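USG-1 protein homolog (Pseudomonas aeruginosa, PDB 2HJS) is probably an NAD-binding oxidoreductase of the aspartate-semialdehyde dehydrogenase family, acting on an aldehyde or oxo group, although its own activity is not established. Local coordinates at residues 94-108 with 120-132. Numbering follows the deposited sequence. Where two conformers were deposited one is given.
Sequences SVIDLSGALEPSVAP and ASQAAPFLLSSPC
L127 packs alongside V95, its CD1 3.6 Å from V95 CB, while its other methyl, CD2, meets V106 CG1 at 3.7 Å and A107 CB lies against CG; with CG anti to the backbone N (chi1 170°), the fork is placed between strand 94-97 and the loop 106-108. The strands run parallel, their axes 4.7 Å apart and 14° from alignment. V95 N donates to F126 O, L128 N to V95 O, D97 N to L128 O and S130 N to D97 O, the middle two nearly straight. At the start, S94 OG sits at the edge of the F126 ring and accepts from F126 N at 2.9 Å. On the far side of strand 127-129, loop 106-108 bonds back: S129 N donates to P108 O, and S129 OG reaches A107 O at 2.7 Å from above the carbonyl plane. A water donates to both S129 OG and D97 OD2 and accepts from L102 N, tying the strand ends to the turn G100-E103. Q122 OE1 accepts from L127 N, and NE2, beside P108 CD, donates to L127 O at 3.2 Å. Strands 94-97 and 127-129, joined through helix 112-115, thus form a parallel beta-alpha-beta crossover, 127-129 being outermost in the sheet within this chain, consistent with the Rossmann-type fold of a probable NAD-binding domain.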
loop_
_atom_site.group_PDB
_atom_site.type_symbol
_atom_site.label_atom_id
_atom_site.label_comp_id
_atom_site.label_asym_id
_atom_site.label_seq_id
_atom_site.Cartn_x
_atom_site.Cartn_y
_atom_site.Cartn_z
ATOM N N SER A 94 20.894 7.560 -31.911
ATOM C CA SER A 94 20.289 8.218 -30.773
ATOM C C SER A 94 19.756 7.126 -29.849
ATOM O O SER A 94 19.230 6.108 -30.307
ATOM C CB SER A 94 19.140 9.120 -31.209
ATOM O OG SER A 94 19.601 10.357 -31.701
ATOM N N VAL A 95 19.894 7.322 -28.551
ATOM C CA VAL A 95 19.555 6.256 -27.616
ATOM C C VAL A 95 18.505 6.713 -26.656
ATOM O O VAL A 95 18.626 7.788 -26.048
ATOM C CB VAL A 95 20.808 5.756 -26.862
ATOM C CG1 VAL A 95 20.441 4.733 -25.794
ATOM C CG2 VAL A 95 21.798 5.159 -27.841
ATOM N N ILE A 96 17.471 5.895 -26.499
ATOM C CA ILE A 96 16.553 6.069 -25.388
ATOM C C ILE A 96 16.712 4.868 -24.451
ATOM O O ILE A 96 16.374 3.743 -24.826
ATOM C CB ILE A 96 15.099 6.223 -25.852
ATOM C CG1 ILE A 96 14.928 7.528 -26.633
ATOM C CG2 ILE A 96 14.112 6.211 -24.649
ATOM C CD1 ILE A 96 13.748 7.454 -27.566
ATOM N N ASP A 97 17.239 5.112 -23.251
ATOM C CA ASP A 97 17.557 4.040 -22.325
ATOM C C ASP A 97 16.517 3.948 -21.210
ATOM O O ASP A 97 16.365 4.875 -20.437
ATOM C CB ASP A 97 18.943 4.286 -21.715
ATOM C CG ASP A 97 19.333 3.229 -20.666
ATOM O OD1 ASP A 97 18.764 2.108 -20.675
ATOM O OD2 ASP A 97 20.209 3.533 -19.815
ATOM N N LEU A 98 15.808 2.828 -21.127
ATOM C CA LEU A 98 14.742 2.687 -20.153
ATOM C C LEU A 98 15.256 2.193 -18.781
ATOM O O LEU A 98 14.504 2.152 -17.836
ATOM C CB LEU A 98 13.644 1.764 -20.682
ATOM C CG LEU A 98 12.782 2.244 -21.890
ATOM C CD1 LEU A 98 13.500 2.222 -23.288
ATOM C CD2 LEU A 98 11.564 1.407 -21.989
ATOM N N SER A 99 16.533 1.826 -18.688
ATOM C CA SER A 99 17.068 1.199 -17.479
ATOM C C SER A 99 17.562 2.244 -16.480
ATOM O O SER A 99 17.820 1.931 -15.334
ATOM C CB SER A 99 18.213 0.267 -17.845
ATOM O OG SER A 99 19.320 1.027 -18.268
ATOM N N GLY A 100 17.705 3.488 -16.934
ATOM C CA GLY A 100 18.254 4.561 -16.090
ATOM C C GLY A 100 19.724 4.431 -15.702
ATOM O O GLY A 100 20.206 5.163 -14.819
ATOM N N ALA A 101 20.443 3.524 -16.372
ATOM C CA ALA A 101 21.808 3.153 -15.991
ATOM C C ALA A 101 22.779 4.317 -16.029
ATOM O O ALA A 101 23.784 4.290 -15.327
ATOM C CB ALA A 101 22.324 2.034 -16.883
ATOM N N LEU A 102 22.485 5.326 -16.853
ATOM C CA LEU A 102 23.418 6.434 -17.108
ATOM C C LEU A 102 22.914 7.792 -16.610
ATOM O O LEU A 102 23.449 8.853 -16.990
ATOM C CB LEU A 102 23.768 6.504 -18.594
ATOM C CG LEU A 102 24.332 5.203 -19.175
ATOM C CD1 LEU A 102 24.362 5.303 -20.655
ATOM C CD2 LEU A 102 25.730 4.873 -18.618
ATOM N N GLU A 103 21.873 7.735 -15.780
ATOM C CA GLU A 103 21.376 8.882 -15.047
ATOM C C GLU A 103 22.397 9.318 -13.990
ATOM O O GLU A 103 23.239 8.513 -13.569
ATOM C CB GLU A 103 20.038 8.543 -14.359
ATOM C CG GLU A 103 18.859 8.571 -15.318
ATOM C CD GLU A 103 17.562 8.032 -14.718
ATOM O OE1 GLU A 103 17.537 7.549 -13.548
ATOM O OE2 GLU A 103 16.546 8.087 -15.440
ATOM N N PRO A 104 22.318 10.586 -13.548
ATOM C CA PRO A 104 21.380 11.599 -14.044
ATOM C C PRO A 104 21.889 12.546 -15.142
ATOM O O PRO A 104 21.081 13.258 -15.736
ATOM C CB PRO A 104 21.090 12.414 -12.782
ATOM C CG PRO A 104 22.413 12.376 -12.012
ATOM C CD PRO A 104 23.133 11.093 -12.427
ATOM N N SER A 105 23.193 12.561 -15.410
ATOM C CA SER A 105 23.755 13.605 -16.256
ATOM C C SER A 105 24.133 13.154 -17.664
ATOM O O SER A 105 23.944 13.910 -18.618
ATOM C CB SER A 105 24.943 14.290 -15.570
ATOM O OG SER A 105 26.064 13.432 -15.503
ATOM N N VAL A 106 24.664 11.937 -17.792
ATOM C CA VAL A 106 25.055 11.412 -19.098
ATOM C C VAL A 106 23.815 11.187 -19.959
ATOM O O VAL A 106 23.797 11.598 -21.126
ATOM C CB VAL A 106 25.953 10.145 -19.010
ATOM C CG1 VAL A 106 26.202 9.569 -20.405
ATOM C CG2 VAL A 106 27.302 10.490 -18.365
ATOM N N ALA A 107 22.788 10.558 -19.373
ATOM C CA ALA A 107 21.502 10.378 -20.043
ATOM C C ALA A 107 20.377 10.882 -19.135
ATOM O O ALA A 107 19.829 10.136 -18.331
ATOM C CB ALA A 107 21.280 8.916 -20.457
ATOM N N PRO A 108 20.047 12.176 -19.260
ATOM C CA PRO A 108 19.007 12.793 -18.442
ATOM C C PRO A 108 17.624 12.186 -18.731
ATOM O O PRO A 108 17.332 11.821 -19.885
ATOM C CB PRO A 108 19.064 14.277 -18.848
ATOM C CG PRO A 108 19.805 14.315 -20.145
ATOM C CD PRO A 108 20.681 13.123 -20.209
ATOM N N ALA A 120 15.329 20.310 -26.222
ATOM C CA ALA A 120 15.746 21.484 -26.989
ATOM C C ALA A 120 17.207 21.926 -26.760
ATOM O O ALA A 120 17.743 22.695 -27.554
ATOM C CB ALA A 120 14.771 22.649 -26.743
ATOM N N SER A 121 17.837 21.403 -25.708
ATOM C CA SER A 121 19.189 21.773 -25.326
ATOM C C SER A 121 20.287 20.750 -25.612
ATOM O O SER A 121 21.448 21.100 -25.484
ATOM C CB SER A 121 19.234 22.142 -23.842
ATOM O OG SER A 121 19.214 20.996 -23.003
ATOM N N GLN A 122 19.941 19.503 -25.955
ATOM C CA GLN A 122 20.955 18.488 -26.340
ATOM C C GLN A 122 21.139 18.509 -27.864
ATOM O O GLN A 122 20.213 18.875 -28.610
ATOM C CB GLN A 122 20.569 17.065 -25.848
ATOM C CG GLN A 122 21.660 16.280 -24.965
ATOM C CD GLN A 122 21.404 14.719 -24.770
ATOM O OE1 GLN A 122 20.797 14.041 -25.632
ATOM N NE2 GLN A 122 21.926 14.163 -23.651
ATOM N N ALA A 123 22.327 18.138 -28.338
ATOM C CA ALA A 123 22.512 18.000 -29.771
ATOM C C ALA A 123 22.459 16.542 -30.192
ATOM O O ALA A 123 23.002 15.688 -29.514
ATOM C CB ALA A 123 23.821 18.652 -30.223
ATOM N N ALA A 124 21.801 16.278 -31.319
ATOM C CA ALA A 124 21.726 14.951 -31.920
ATOM C C ALA A 124 23.101 14.485 -32.416
ATOM O O ALA A 124 23.831 15.276 -32.996
ATOM C CB ALA A 124 20.759 14.991 -33.101
ATOM N N PRO A 125 23.444 13.193 -32.244
ATOM C CA PRO A 125 22.726 12.064 -31.588
ATOM C C PRO A 125 22.392 12.222 -30.093
ATOM O O PRO A 125 23.232 12.646 -29.301
ATOM C CB PRO A 125 23.655 10.864 -31.807
ATOM C CG PRO A 125 24.993 11.456 -32.242
ATOM C CD PRO A 125 24.726 12.770 -32.871
ATOM N N PHE A 126 21.159 11.882 -29.718
ATOM C CA PHE A 126 20.700 12.043 -28.352
ATOM C C PHE A 126 21.065 10.826 -27.500
ATOM O O PHE A 126 21.291 9.722 -28.010
ATOM C CB PHE A 126 19.189 12.320 -28.314
ATOM C CG PHE A 126 18.766 13.553 -29.095
ATOM C CD1 PHE A 126 18.723 14.800 -28.486
ATOM C CD2 PHE A 126 18.415 13.459 -30.449
ATOM C CE1 PHE A 126 18.326 15.929 -29.195
ATOM C CE2 PHE A 126 18.024 14.598 -31.179
ATOM C CZ PHE A 126 17.976 15.831 -30.548
ATOM N N LEU A 127 21.178 11.046 -26.200
ATOM C CA LEU A 127 21.282 9.952 -25.254
ATOM C C LEU A 127 20.457 10.309 -24.023
ATOM O O LEU A 127 20.864 11.127 -23.187
ATOM C CB LEU A 127 22.749 9.643 -24.930
ATOM C CG LEU A 127 23.035 8.677 -23.770
ATOM C CD1 LEU A 127 22.350 7.317 -23.965
ATOM C CD2 LEU A 127 24.539 8.504 -23.567
ATOM N N LEU A 128 19.271 9.709 -23.937
ATOM C CA LEU A 128 18.277 10.117 -22.961
ATOM C C LEU A 128 17.826 8.911 -22.206
ATOM O O LEU A 128 17.900 7.797 -22.722
ATOM C CB LEU A 128 17.057 10.715 -23.663
ATOM C CG LEU A 128 17.384 11.787 -24.706
ATOM C CD1 LEU A 128 16.233 11.948 -25.668
ATOM C CD2 LEU A 128 17.756 13.094 -24.018
ATOM N N SER A 129 17.334 9.141 -20.988
ATOM C CA SER A 129 16.700 8.087 -20.213
ATOM C C SER A 129 15.186 8.250 -20.262
ATOM O O SER A 129 14.652 9.360 -20.195
ATOM C CB SER A 129 17.177 8.097 -18.746
ATOM O OG SER A 129 18.559 7.781 -18.658
ATOM N N SER A 130 14.489 7.141 -20.373
ATOM C CA SER A 130 13.061 7.173 -20.109
ATOM C C SER A 130 12.865 6.629 -18.676
ATOM O O SER A 130 13.368 5.555 -18.363
ATOM C CB SER A 130 12.330 6.364 -21.180
ATOM O OG SER A 130 10.951 6.636 -21.182
ATOM N N PRO A 131 12.130 7.366 -17.802
ATOM C CA PRO A 131 12.020 7.051 -16.364
ATOM C C PRO A 131 11.464 5.654 -16.061
ATOM O O PRO A 131 10.773 5.046 -16.898
ATOM C CB PRO A 131 11.045 8.119 -15.818
ATOM C CG PRO A 131 10.989 9.171 -16.866
ATOM C CD PRO A 131 11.309 8.534 -18.176
ATOM N N CYS A 132 11.753 5.162 -14.860
ATOM C CA CYS A 132 11.096 3.941 -14.389
ATOM C C CYS A 132 9.580 4.189 -14.339
ATOM O O CYS A 132 9.146 5.336 -14.254
ATOM C CB CYS A 132 11.638 3.514 -13.025
ATOM S SG CYS A 132 11.165 4.566 -11.686
HETATM O O HOH W 1 20.273 5.816 -18.616
HETATM O O HOH W 2 11.802 2.548 -17.745
#